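Local coordinates for protein IroE-like serine hydrolase (Shewanella oneidensis, PDB 3GFF) that probably hydrolyses ester bonds, as a serine hydrolase of the esterase D family built on the alpha/beta-hydrolase fold, at residues 15-20 against 26-31; 63-68 against 257-262; 116-121 against 152-157; 226-231 against 235-240. All coordinates share one frame; numbering follows the deposited sequence.

Interaction 1: residues 15-20 against 26-31; sequences KRLESR and REYVIA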
loop_
_atom_site.group_PDB
_atom_site.type_symbol
_atom_site.label_atom_id
_atom_site.label_comp_id
_atom_site.label_asym_id
_atom_site.label_seq_id
_atom_site.Cartn_x
_atom_site.Cartn_y
_atom_site.Cartn_z
ATOM N N LYS A 15 -18.195 11.870 -11.219
ATOM C CA LYS A 15 -18.456 12.520 -12.486
ATOM C C LYS A 15 -19.101 11.662 -13.574
ATOM O O LYS A 15 -19.038 10.433 -13.532
ATOM C CB LYS A 15 -17.112 13.020 -13.017
ATOM C CG LYS A 15 -16.953 14.509 -13.129
ATOM C CD LYS A 15 -17.030 15.304 -11.867
ATOM C CE LYS A 15 -17.280 16.744 -12.256
ATOM N NZ LYS A 15 -18.619 16.871 -12.950
ATOM N N ARG A 16 -19.692 12.340 -14.562
ATOM C CA ARG A 16 -20.275 11.698 -15.748
ATOM C C ARG A 16 -19.989 12.482 -17.021
ATOM O O ARG A 16 -20.022 13.723 -17.041
ATOM C CB ARG A 16 -21.794 11.547 -15.643
ATOM C CG ARG A 16 -22.202 10.372 -14.825
ATOM C CD ARG A 16 -23.563 10.559 -14.218
ATOM N NE ARG A 16 -23.693 9.652 -13.081
ATOM C CZ ARG A 16 -24.480 8.577 -13.028
ATOM N NH1 ARG A 16 -25.296 8.277 -14.048
ATOM N NH2 ARG A 16 -24.484 7.822 -11.914
ATOM N N LEU A 17 -19.760 11.732 -18.091
ATOM C CA LEU A 17 -19.535 12.293 -19.398
ATOM C C LEU A 17 -20.313 11.467 -20.434
ATOM O O LEU A 17 -20.211 10.221 -20.469
ATOM C CB LEU A 17 -18.025 12.229 -19.662
ATOM C CG LEU A 17 -17.386 12.935 -20.842
ATOM C CD1 LEU A 17 -15.878 12.922 -20.692
ATOM C CD2 LEU A 17 -17.803 12.256 -22.124
ATOM N N GLU A 18 -21.082 12.143 -21.274
ATOM C CA GLU A 18 -21.785 11.464 -22.364
ATOM C C GLU A 18 -20.761 11.248 -23.464
ATOM O O GLU A 18 -20.317 12.209 -24.055
ATOM C CB GLU A 18 -22.961 12.284 -22.893
ATOM C CG GLU A 18 -24.117 12.439 -21.921
ATOM C CD GLU A 18 -24.629 11.102 -21.360
ATOM O OE1 GLU A 18 -25.324 10.339 -22.094
ATOM O OE2 GLU A 18 -24.352 10.826 -20.169
ATOM N N SER A 19 -20.359 9.996 -23.715
ATOM C CA SER A 19 -19.393 9.708 -24.771
ATOM C C SER A 19 -20.112 9.604 -26.088
ATOM O O SER A 19 -20.893 8.694 -26.287
ATOM C CB SER A 19 -18.618 8.405 -24.540
ATOM O OG SER A 19 -17.742 8.147 -25.629
ATOM N N ARG A 20 -19.865 10.572 -26.966
ATOM C CA ARG A 20 -20.375 10.547 -28.337
ATOM C C ARG A 20 -19.699 9.417 -29.137
ATOM O O ARG A 20 -20.337 8.768 -29.955
ATOM C CB ARG A 20 -20.025 11.871 -28.977
ATOM C CG ARG A 20 -20.478 13.068 -28.144
ATOM C CD ARG A 20 -21.514 13.796 -28.768
ATOM N NE ARG A 20 -20.957 14.349 -29.982
ATOM C CZ ARG A 20 -21.675 14.949 -30.913
ATOM N NH1 ARG A 20 -23.002 15.122 -30.762
ATOM N NH2 ARG A 20 -21.068 15.387 -32.000
ATOM N N ARG A 26 -20.446 7.572 -19.639
ATOM C CA ARG A 26 -19.252 7.095 -19.010
ATOM C C ARG A 26 -19.101 7.752 -17.632
ATOM O O ARG A 26 -19.214 8.953 -17.509
ATOM C CB ARG A 26 -18.020 7.366 -19.898
ATOM C CG ARG A 26 -17.733 6.301 -20.946
ATOM C CD ARG A 26 -17.674 4.938 -20.247
ATOM N NE ARG A 26 -16.945 3.923 -20.972
ATOM C CZ ARG A 26 -15.860 3.283 -20.554
ATOM N NH1 ARG A 26 -15.337 3.450 -19.363
ATOM N NH2 ARG A 26 -15.316 2.394 -21.346
ATOM N N GLU A 27 -18.858 6.939 -16.606
ATOM C CA GLU A 27 -18.637 7.423 -15.249
ATOM C C GLU A 27 -17.167 7.385 -14.871
ATOM O O GLU A 27 -16.362 6.557 -15.365
ATOM C CB GLU A 27 -19.466 6.624 -14.226
ATOM C CG GLU A 27 -20.947 6.884 -14.362
ATOM C CD GLU A 27 -21.800 6.061 -13.409
ATOM O OE1 GLU A 27 -21.365 4.986 -12.928
ATOM O OE2 GLU A 27 -22.938 6.499 -13.155
ATOM N N TYR A 28 -16.813 8.330 -14.020
ATOM C CA TYR A 28 -15.462 8.428 -13.518
ATOM C C TYR A 28 -15.429 9.189 -12.197
ATOM O O TYR A 28 -16.373 9.894 -11.845
ATOM C CB TYR A 28 -14.537 9.056 -14.568
ATOM C CG TYR A 28 -14.786 10.496 -14.914
ATOM C CD1 TYR A 28 -15.676 10.840 -15.914
ATOM C CD2 TYR A 28 -14.098 11.511 -14.273
ATOM C CE1 TYR A 28 -15.868 12.151 -16.267
ATOM C CE2 TYR A 28 -14.285 12.820 -14.615
ATOM C CZ TYR A 28 -15.160 13.140 -15.623
ATOM O OH TYR A 28 -15.395 14.449 -15.959
ATOM N N VAL A 29 -14.324 9.037 -11.479
ATOM C CA VAL A 29 -14.106 9.682 -10.188
ATOM C C VAL A 29 -12.804 10.497 -10.212
ATOM O O VAL A 29 -11.841 10.111 -10.853
ATOM C CB VAL A 29 -14.036 8.639 -9.031
ATOM C CG1 VAL A 29 -15.413 8.128 -8.655
ATOM C CG2 VAL A 29 -13.092 7.476 -9.403
ATOM N N ILE A 30 -12.812 11.644 -9.547
ATOM C CA ILE A 30 -11.654 12.553 -9.451
ATOM C C ILE A 30 -11.265 12.765 -7.978
ATOM O O ILE A 30 -12.128 13.012 -7.175
ATOM C CB ILE A 30 -12.021 13.971 -9.965
ATOM C CG1 ILE A 30 -12.415 13.967 -11.438
ATOM C CG2 ILE A 30 -10.882 14.958 -9.753
ATOM C CD1 ILE A 30 -12.778 15.373 -11.946
ATOM N N ALA A 31 -9.979 12.663 -7.646
ATOM C CA ALA A 31 -9.459 12.983 -6.316
ATOM C C ALA A 31 -8.509 14.145 -6.580
ATOM O O ALA A 31 -7.626 14.035 -7.443
ATOM C CB ALA A 31 -8.702 11.797 -5.685
#

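Interaction 2: residues 63-68 against 257-262; sequences QFLSQG and DGIRHL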
loop_
_atom_site.group_PDB
_atom_site.type_symbol
_atom_site.label_atom_id
_atom_site.label_comp_id
_atom_site.label_asym_id
_atom_site.label_seq_id
_atom_site.Cartn_x
_atom_site.Cartn_y
_atom_site.Cartn_z
ATOM N N GLN A 63 -2.330 9.406 -2.407
ATOM C CA GLN A 63 -2.456 10.527 -1.486
ATOM C C GLN A 63 -1.545 10.318 -0.274
ATOM O O GLN A 63 -0.984 11.258 0.220
ATOM C CB GLN A 63 -3.905 10.671 -1.031
ATOM C CG GLN A 63 -4.868 11.188 -2.126
ATOM C CD GLN A 63 -4.959 12.723 -2.221
ATOM O OE1 GLN A 63 -4.866 13.448 -1.203
ATOM N NE2 GLN A 63 -5.188 13.232 -3.440
ATOM N N PHE A 64 -1.419 9.091 0.226
ATOM C CA PHE A 64 -0.531 8.813 1.362
ATOM C C PHE A 64 0.930 9.118 0.986
ATOM O O PHE A 64 1.621 9.818 1.695
ATOM C CB PHE A 64 -0.662 7.360 1.869
ATOM C CG PHE A 64 0.351 6.995 2.941
ATOM C CD1 PHE A 64 0.090 7.219 4.278
ATOM C CD2 PHE A 64 1.576 6.426 2.581
ATOM C CE1 PHE A 64 1.007 6.897 5.236
ATOM C CE2 PHE A 64 2.509 6.112 3.530
ATOM C CZ PHE A 64 2.219 6.344 4.869
ATOM N N LEU A 65 1.374 8.623 -0.155
ATOM C CA LEU A 65 2.755 8.846 -0.600
ATOM C C LEU A 65 3.138 10.319 -0.828
ATOM O O LEU A 65 4.325 10.623 -0.911
ATOM C CB LEU A 65 3.038 8.041 -1.870
ATOM C CG LEU A 65 3.224 6.519 -1.765
ATOM C CD1 LEU A 65 3.307 5.904 -3.117
ATOM C CD2 LEU A 65 4.474 6.226 -1.018
ATOM N N SER A 66 2.163 11.228 -0.916
ATOM C CA SER A 66 2.465 12.662 -1.139
ATOM C C SER A 66 2.003 13.595 -0.034
ATOM O O SER A 66 1.895 14.794 -0.252
ATOM C CB SER A 66 1.850 13.127 -2.450
ATOM O OG SER A 66 0.464 12.861 -2.451
ATOM N N GLN A 67 1.746 13.075 1.157
ATOM C CA GLN A 67 1.330 13.931 2.265
ATOM C C GLN A 67 2.536 14.115 3.191
ATOM O O GLN A 67 3.538 13.398 3.089
ATOM C CB GLN A 67 0.112 13.335 3.005
ATOM C CG GLN A 67 0.424 12.061 3.843
ATOM C CD GLN A 67 -0.820 11.394 4.465
ATOM O OE1 GLN A 67 -1.929 11.445 3.908
ATOM N NE2 GLN A 67 -0.623 10.753 5.615
ATOM N N GLY A 68 2.438 15.079 4.100
ATOM C CA GLY A 68 3.512 15.325 5.061
ATOM C C GLY A 68 4.595 16.307 4.627
ATOM O O GLY A 68 4.522 16.917 3.580
ATOM N N ASP A 257 5.670 0.749 -6.157
ATOM C CA ASP A 257 7.040 0.829 -6.630
ATOM C C ASP A 257 7.150 1.560 -7.933
ATOM O O ASP A 257 8.197 2.204 -8.207
ATOM C CB ASP A 257 7.616 -0.547 -6.806
ATOM C CG ASP A 257 7.847 -1.241 -5.524
ATOM O OD1 ASP A 257 8.160 -0.562 -4.491
ATOM O OD2 ASP A 257 7.778 -2.499 -5.586
ATOM N N GLY A 258 6.103 1.439 -8.749
ATOM C CA GLY A 258 6.082 2.080 -10.054
ATOM C C GLY A 258 6.057 3.587 -9.963
ATOM O O GLY A 258 6.825 4.250 -10.626
ATOM N N ILE A 259 5.187 4.116 -9.111
ATOM C CA ILE A 259 4.983 5.568 -8.969
ATOM C C ILE A 259 6.128 6.225 -8.224
ATOM O O ILE A 259 6.421 7.391 -8.481
ATOM C CB ILE A 259 3.604 5.903 -8.279
ATOM C CG1 ILE A 259 3.075 7.255 -8.775
ATOM C CG2 ILE A 259 3.693 5.792 -6.770
ATOM C CD1 ILE A 259 2.775 7.251 -10.324
ATOM N N ARG A 260 6.738 5.478 -7.297
ATOM C CA ARG A 260 7.895 5.908 -6.573
ATOM C C ARG A 260 9.125 5.984 -7.489
ATOM O O ARG A 260 9.943 6.892 -7.370
ATOM C CB ARG A 260 8.165 5.032 -5.329
ATOM C CG ARG A 260 7.304 5.392 -4.114
ATOM C CD ARG A 260 7.414 4.410 -2.961
ATOM N NE ARG A 260 8.805 4.223 -2.515
ATOM C CZ ARG A 260 9.450 4.989 -1.636
ATOM N NH1 ARG A 260 8.858 6.021 -1.038
ATOM N NH2 ARG A 260 10.723 4.721 -1.344
ATOM N N HIS A 261 9.276 5.012 -8.357
ATOM C CA HIS A 261 10.336 5.026 -9.338
ATOM C C HIS A 261 10.148 6.180 -10.345
ATOM O O HIS A 261 11.094 6.893 -10.676
ATOM C CB HIS A 261 10.356 3.701 -10.083
ATOM C CG HIS A 261 11.281 3.695 -11.249
ATOM N ND1 HIS A 261 12.646 3.641 -11.095
ATOM C CD2 HIS A 261 11.047 3.769 -12.582
ATOM C CE1 HIS A 261 13.221 3.660 -12.285
ATOM N NE2 HIS A 261 12.281 3.741 -13.203
ATOM N N LEU A 262 8.915 6.384 -10.806
ATOM C CA LEU A 262 8.634 7.481 -11.730
ATOM C C LEU A 262 9.008 8.845 -11.166
ATOM O O LEU A 262 9.556 9.678 -11.876
ATOM C CB LEU A 262 7.142 7.511 -12.116
ATOM C CG LEU A 262 6.780 8.575 -13.156
ATOM C CD1 LEU A 262 7.399 8.225 -14.554
ATOM C CD2 LEU A 262 5.232 8.720 -13.252
#

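Interaction 3: residues 116-121 against 152-157; sequences RFLDFI and MEALRT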
loop_
_atom_site.group_PDB
_atom_site.type_symbol
_atom_site.label_atom_id
_atom_site.label_comp_id
_atom_site.label_asym_id
_atom_site.label_seq_id
_atom_site.Cartn_x
_atom_site.Cartn_y
_atom_site.Cartn_z
ATOM N N ARG A 116 -10.665 2.700 -29.734
ATOM C CA ARG A 116 -11.762 3.624 -29.518
ATOM C C ARG A 116 -11.881 4.108 -28.087
ATOM O O ARG A 116 -12.247 5.254 -27.878
ATOM C CB ARG A 116 -13.067 3.010 -30.035
ATOM C CG ARG A 116 -13.015 2.894 -31.578
ATOM C CD ARG A 116 -13.655 1.635 -32.170
ATOM N NE ARG A 116 -15.069 1.571 -32.585
ATOM C CZ ARG A 116 -16.032 2.497 -32.481
ATOM N NH1 ARG A 116 -15.865 3.704 -31.919
ATOM N NH2 ARG A 116 -17.231 2.174 -32.959
ATOM N N PHE A 117 -11.621 3.242 -27.121
ATOM C CA PHE A 117 -11.613 3.638 -25.723
ATOM C C PHE A 117 -10.472 4.657 -25.460
ATOM O O PHE A 117 -10.665 5.636 -24.705
ATOM C CB PHE A 117 -11.559 2.400 -24.823
ATOM C CG PHE A 117 -11.312 2.691 -23.372
ATOM C CD1 PHE A 117 -12.315 3.165 -22.564
ATOM C CD2 PHE A 117 -10.063 2.453 -22.806
ATOM C CE1 PHE A 117 -12.083 3.397 -21.212
ATOM C CE2 PHE A 117 -9.825 2.702 -21.471
ATOM C CZ PHE A 117 -10.821 3.180 -20.678
ATOM N N LEU A 118 -9.293 4.439 -26.062
ATOM C CA LEU A 118 -8.210 5.415 -25.964
ATOM C C LEU A 118 -8.643 6.732 -26.638
ATOM O O LEU A 118 -8.342 7.830 -26.154
ATOM C CB LEU A 118 -6.909 4.883 -26.583
ATOM C CG LEU A 118 -6.140 3.913 -25.679
ATOM C CD1 LEU A 118 -5.157 3.034 -26.487
ATOM C CD2 LEU A 118 -5.450 4.730 -24.526
ATOM N N ASP A 119 -9.339 6.628 -27.766
ATOM C CA ASP A 119 -9.852 7.828 -28.445
ATOM C C ASP A 119 -10.809 8.566 -27.521
ATOM O O ASP A 119 -10.812 9.807 -27.455
ATOM C CB ASP A 119 -10.563 7.461 -29.729
ATOM C CG ASP A 119 -9.608 7.002 -30.820
ATOM O OD1 ASP A 119 -8.383 7.227 -30.744
ATOM O OD2 ASP A 119 -10.098 6.391 -31.751
ATOM N N PHE A 120 -11.642 7.809 -26.813
ATOM C CA PHE A 120 -12.544 8.374 -25.789
ATOM C C PHE A 120 -11.783 9.209 -24.748
ATOM O O PHE A 120 -12.212 10.293 -24.371
ATOM C CB PHE A 120 -13.383 7.279 -25.113
ATOM C CG PHE A 120 -13.753 7.598 -23.655
ATOM C CD1 PHE A 120 -14.685 8.585 -23.343
ATOM C CD2 PHE A 120 -13.160 6.885 -22.594
ATOM C CE1 PHE A 120 -15.027 8.877 -22.002
ATOM C CE2 PHE A 120 -13.472 7.201 -21.231
ATOM C CZ PHE A 120 -14.406 8.202 -20.959
ATOM N N ILE A 121 -10.648 8.697 -24.302
ATOM C CA ILE A 121 -9.821 9.393 -23.321
ATOM C C ILE A 121 -9.251 10.684 -23.925
ATOM O O ILE A 121 -9.384 11.752 -23.341
ATOM C CB ILE A 121 -8.694 8.484 -22.760
ATOM C CG1 ILE A 121 -9.296 7.329 -21.946
ATOM C CG2 ILE A 121 -7.660 9.320 -21.911
ATOM C CD1 ILE A 121 -8.288 6.278 -21.513
HETATM N N MSE A 152 -0.193 -0.725 -23.014
HETATM C CA MSE A 152 0.663 -1.211 -24.118
HETATM C C MSE A 152 0.249 -0.641 -25.458
HETATM O O MSE A 152 1.099 -0.253 -26.246
HETATM C CB MSE A 152 0.657 -2.747 -24.207
HETATM C CG MSE A 152 1.320 -3.480 -23.020
HETATM SE SE MSE A 152 3.086 -2.748 -22.536
HETATM C CE MSE A 152 3.689 -4.006 -21.266
ATOM N N GLU A 153 -1.061 -0.621 -25.720
ATOM C CA GLU A 153 -1.606 -0.118 -26.985
ATOM C C GLU A 153 -1.417 1.418 -27.132
ATOM O O GLU A 153 -1.086 1.924 -28.194
ATOM C CB GLU A 153 -3.065 -0.554 -27.099
ATOM C CG GLU A 153 -3.716 -0.303 -28.438
ATOM C CD GLU A 153 -3.086 -1.086 -29.582
ATOM O OE1 GLU A 153 -2.133 -1.890 -29.364
ATOM O OE2 GLU A 153 -3.539 -0.879 -30.701
ATOM N N ALA A 154 -1.576 2.148 -26.040
ATOM C CA ALA A 154 -1.336 3.587 -26.019
ATOM C C ALA A 154 0.120 3.815 -26.442
ATOM O O ALA A 154 0.381 4.613 -27.339
ATOM C CB ALA A 154 -1.615 4.167 -24.609
ATOM N N LEU A 155 1.050 3.079 -25.824
ATOM C CA LEU A 155 2.456 3.148 -26.203
ATOM C C LEU A 155 2.589 2.677 -27.647
ATOM O O LEU A 155 3.084 3.413 -28.490
ATOM C CB LEU A 155 3.352 2.340 -25.230
ATOM C CG LEU A 155 4.902 2.420 -25.296
ATOM C CD1 LEU A 155 5.456 3.766 -24.845
ATOM C CD2 LEU A 155 5.565 1.280 -24.428
ATOM N N ARG A 156 2.050 1.503 -27.961
ATOM C CA ARG A 156 2.178 0.954 -29.311
ATOM C C ARG A 156 1.732 1.899 -30.433
ATOM O O ARG A 156 2.370 1.944 -31.505
ATOM C CB ARG A 156 1.419 -0.382 -29.475
ATOM C CG ARG A 156 1.884 -1.165 -30.722
ATOM C CD ARG A 156 0.975 -2.363 -31.053
ATOM N NE ARG A 156 -0.287 -1.900 -31.611
ATOM C CZ ARG A 156 -0.516 -1.645 -32.899
ATOM N NH1 ARG A 156 0.417 -1.847 -33.822
ATOM N NH2 ARG A 156 -1.713 -1.214 -33.278
ATOM N N THR A 157 0.647 2.638 -30.197
ATOM C CA THR A 157 0.078 3.535 -31.210
ATOM C C THR A 157 0.426 5.036 -31.040
ATOM O O THR A 157 -0.262 5.914 -31.564
ATOM C CB THR A 157 -1.443 3.324 -31.259
ATOM O OG1 THR A 157 -2.016 3.644 -29.985
ATOM C CG2 THR A 157 -1.733 1.872 -31.566
#

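Interaction 4: residues 226-231 against 235-240; sequences KLTKLA and LGFMAK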
loop_
_atom_site.group_PDB
_atom_site.type_symbol
_atom_site.label_atom_id
_atom_site.label_comp_id
_atom_site.label_asym_id
_atom_site.label_seq_id
_atom_site.Cartn_x
_atom_site.Cartn_y
_atom_site.Cartn_z
ATOM N N LYS A 226 13.162 -8.660 -23.409
ATOM C CA LYS A 226 13.315 -8.131 -24.767
ATOM C C LYS A 226 13.466 -6.619 -24.748
ATOM O O LYS A 226 14.347 -6.085 -25.425
ATOM C CB LYS A 226 12.182 -8.574 -25.698
ATOM C CG LYS A 226 12.301 -8.042 -27.122
ATOM C CD LYS A 226 11.214 -8.586 -28.033
ATOM C CE LYS A 226 11.599 -9.878 -28.640
ATOM N NZ LYS A 226 12.629 -9.624 -29.702
ATOM N N LEU A 227 12.646 -5.929 -23.962
ATOM C CA LEU A 227 12.759 -4.473 -23.841
ATOM C C LEU A 227 14.146 -4.053 -23.282
ATOM O O LEU A 227 14.744 -3.067 -23.719
ATOM C CB LEU A 227 11.644 -3.909 -22.961
ATOM C CG LEU A 227 10.259 -3.672 -23.567
ATOM C CD1 LEU A 227 9.288 -3.478 -22.501
ATOM C CD2 LEU A 227 10.248 -2.462 -24.489
ATOM N N THR A 228 14.643 -4.809 -22.307
ATOM C CA THR A 228 15.918 -4.511 -21.667
ATOM C C THR A 228 17.070 -4.703 -22.635
ATOM O O THR A 228 17.902 -3.804 -22.789
ATOM C CB THR A 228 16.149 -5.423 -20.408
ATOM O OG1 THR A 228 15.104 -5.191 -19.453
ATOM C CG2 THR A 228 17.526 -5.145 -19.765
ATOM N N LYS A 229 17.090 -5.861 -23.298
ATOM C CA LYS A 229 18.126 -6.206 -24.239
ATOM C C LYS A 229 18.120 -5.264 -25.458
ATOM O O LYS A 229 19.182 -4.768 -25.861
ATOM C CB LYS A 229 17.971 -7.659 -24.716
ATOM C CG LYS A 229 19.275 -8.223 -25.281
ATOM C CD LYS A 229 19.104 -9.414 -26.221
ATOM C CE LYS A 229 18.616 -8.961 -27.602
ATOM N NZ LYS A 229 18.570 -10.089 -28.572
ATOM N N LEU A 230 16.928 -5.051 -26.043
ATOM C CA LEU A 230 16.740 -4.162 -27.215
ATOM C C LEU A 230 16.982 -2.696 -26.902
ATOM O O LEU A 230 17.468 -1.967 -27.775
ATOM C CB LEU A 230 15.356 -4.308 -27.851
ATOM C CG LEU A 230 15.200 -5.362 -28.944
ATOM C CD1 LEU A 230 15.849 -6.752 -28.650
ATOM C CD2 LEU A 230 13.698 -5.470 -29.224
ATOM N N ALA A 231 16.646 -2.275 -25.682
ATOM C CA ALA A 231 16.873 -0.895 -25.236
ATOM C C ALA A 231 16.457 0.151 -26.276
ATOM O O ALA A 231 17.286 0.968 -26.672
ATOM C CB ALA A 231 18.365 -0.705 -24.881
ATOM N N LEU A 235 12.850 5.544 -24.744
ATOM C CA LEU A 235 12.014 4.914 -23.745
ATOM C C LEU A 235 12.795 4.575 -22.471
ATOM O O LEU A 235 13.760 3.785 -22.516
ATOM C CB LEU A 235 11.425 3.608 -24.271
ATOM C CG LEU A 235 10.477 2.824 -23.351
ATOM C CD1 LEU A 235 9.105 3.457 -23.214
ATOM C CD2 LEU A 235 10.343 1.375 -23.886
ATOM N N GLY A 236 12.364 5.169 -21.355
ATOM C CA GLY A 236 12.896 4.847 -20.015
ATOM C C GLY A 236 12.048 3.664 -19.568
ATOM O O GLY A 236 10.824 3.760 -19.491
ATOM N N PHE A 237 12.690 2.536 -19.310
ATOM C CA PHE A 237 11.990 1.323 -18.986
ATOM C C PHE A 237 12.499 0.703 -17.719
ATOM O O PHE A 237 13.713 0.714 -17.407
ATOM C CB PHE A 237 12.160 0.305 -20.127
ATOM C CG PHE A 237 11.635 -1.081 -19.805
ATOM C CD1 PHE A 237 10.274 -1.296 -19.644
ATOM C CD2 PHE A 237 12.490 -2.169 -19.719
ATOM C CE1 PHE A 237 9.799 -2.541 -19.323
ATOM C CE2 PHE A 237 12.014 -3.437 -19.431
ATOM C CZ PHE A 237 10.679 -3.628 -19.223
HETATM N N MSE A 238 11.571 0.180 -16.953
HETATM C CA MSE A 238 12.016 -0.681 -15.881
HETATM C C MSE A 238 10.919 -1.656 -15.458
HETATM O O MSE A 238 9.745 -1.339 -15.548
HETATM C CB MSE A 238 12.675 0.168 -14.799
HETATM C CG MSE A 238 11.928 0.576 -13.656
HETATM SE SE MSE A 238 12.606 -0.445 -12.213
HETATM C CE MSE A 238 14.393 -0.825 -12.887
ATOM N N ALA A 239 11.327 -2.877 -15.127
ATOM C CA ALA A 239 10.428 -3.922 -14.673
ATOM C C ALA A 239 10.875 -4.436 -13.299
ATOM O O ALA A 239 12.050 -4.307 -12.936
ATOM C CB ALA A 239 10.390 -5.102 -15.682
ATOM N N LYS A 240 9.921 -4.928 -12.528
ATOM C CA LYS A 240 10.201 -5.578 -11.260
ATOM C C LYS A 240 9.344 -6.824 -11.173
ATOM O O LYS A 240 8.157 -6.779 -11.437
ATOM C CB LYS A 240 9.991 -4.664 -10.046
ATOM C CG LYS A 240 10.278 -5.395 -8.704
ATOM C CD LYS A 240 10.192 -4.531 -7.439
ATOM C CE LYS A 240 11.556 -4.054 -6.923
ATOM N NZ LYS A 240 11.361 -3.280 -5.665
#

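Interaction 1: residues 15-20 against 26-31
K15 and Y28 face each other as a hydrogen-bonded pair in the antiparallel hairpin of strands 12-19 and 24-31, an edge of the sheet packed on one face and loose on the other. The tight face carries K15, L17, R26 and Y28 and looks onto helix 114-132. CB of K15 sits over the Y28 ring, 3.3 Å from its centroid in a CH-pi contact, and CG runs on to lie 3.2 Å from Y28 OH. With chi1 at 67°, Y28 CG stands between its backbone N and carbonyl carbon, which lays the ring alongside K15. L17 CB meets the ring at its edge, 4.0 Å from Y28 CE1, and L125 and I129 touch it too. An alanine in place of Y28 takes away the ring under K15 CB and would probably open a gap toward L125. R26 sends its guanidinium away to a salt bridge with D89. On the solvent side R16 and E27, a non-hydrogen-bonded pair, run side by side as a salt bridge whose modelled geometry is doubtful. One residue farther along the hairpin, L17 N donates to R26 O at 2.9 Å, and R26 N returns a bond of 2.8 Å to L17 O.

Interaction 2: residues 63-68 against 257-262
The backbones of L65 and R260 stay well apart, 8.4 Å between their CA atoms, so segments 63-68 and 257-262 meet through side chains alone. L65 does the reaching. Its CG lies anti to the carbonyl carbon (chi1 -74°), and its two methyls are shared between two neighbours on the other helix. L65 CD1 rests 3.7 Å from I259 CG2, an apolar contact between obliquely crossing side chains. L65 CD2 lies 4.0 Å from R260 CD and near the edge of the guanidinium, with leucine and arginine crossing at about a right angle. The arginine thus illustrates a divided role: its aliphatic stem packs on L65, and the chain, bent at chi3 (56°), carries the guanidinium edge past L65 CD2 to polar partners beyond the two segments. NH1 bonds to Q72 OE1, and NH2 bonds to the backbone O of E244 of the second subunit, which places this contact beside the dimer interface. F64 next door stacks on H57 of that same second subunit. Within the chain, helices 51-65 and 250-263 probably correspond to the pair that flank one face of the central sheet in alpha/beta hydrolases, and L65 bridges them where the first gives way to the loop holding Q72 and I73.

Interaction 3: residues 116-121 against 152-157
L118 supplies the whole apolar part of this contact, pressing its two methyls onto the helix that carries E153 and A154. L118 CD2 lies 3.9 Å from A154 CB, while L118 CD1 reaches over the backbone, 3.7 Å from A154 N, and touches E153 CG at 4.1 Å. Because the residue met is an alanine, the helices can come close: the CA atoms of L118 and A154 are 7.1 Å apart. Polar interactions lie within 152-157, at the end of the second helix, and order its last turn. R156 grips E153 side-on, NE to OE1 at 2.9 Å and NH2 to OE2 at 3.2 Å; both oxygens lie in the guanidinium plane, but the nitrogens stand out of the carboxylate plane. The bend of E153 at chi2 (64°) curls its carboxylate back toward R156. Y179 OH also bonds to OE1, and this company would probably keep the buried acid ionised. T157 N and T157 OG1 both donate to E153 O, from opposite faces of its plane. R159 then ties the helices together, with a salt bridge to D119 and a hydrogen bond to T157 OG1. In the alpha/beta-hydrolase fold, helix 146-156 is the one that follows the nucleophile elbow, which a GxSxG pattern probably places at S145, and helix 114-132 packs beside it on the same face of the sheet.

Interaction 4: residues 226-231 against 235-240
L227 lays its side chain across the ring of F237 at about a right angle, and through this pair helix 215-230 covers strand 235-241, the last strand of the alpha/beta-hydrolase sheet, whose parallel neighbour is strand 195-201. Helix and strand are the closing parts of a beta-alpha-beta crossover, and the axes of segments 226-230 and 235-240 pass 9.0 Å apart. CD1 of L227 stands over one face of the phenylalanine, 3.7 Å from the centroid and 26° off the ring normal, a CH-pi contact. CB of the same leucine reaches the other rim of the ring, 3.6 Å from F237 CE2, so L227 spans it. The opposite face looks toward the backbone N of A239. F237 has CG anti to its backbone N (chi1 171°), which carries the ring from the strand toward the helix. A serine in place of F237 would probably leave L227 CD1 without its aromatic surface and open a gap beneath the helix. L227 CD2 turns instead to L235, again at about a right angle, with 3.9 Å between it and L235 CD2. T228 approaches differently, in the plane of the ring: its OG1, already hydrogen-bonded to A224 O, lies 3.6 Å from F237 CE2.

In the fold
Taken together, the four contacts sample both faces and both outer strands of one sheet. Interactions 1 and 4 sit at its two ends, their centres 34 Å apart on opposite sides of the chain's centre. Interaction 3 joins them across one face: R26 NH2 packs 3.3 Å from F117 CD1 on the side of interaction 1, and L155 CD1 lies 4.0 Å from L235 CD1 on the side of interaction 4. Interaction 2 belongs to the other face and meets interaction 4 through H261 and M238, a selenomethionine. The likely catalytic triad is S145, D169 and H247; S145 immediately precedes the helix of interaction 3, and H247 falls between strand 235-241 and helix 250-263.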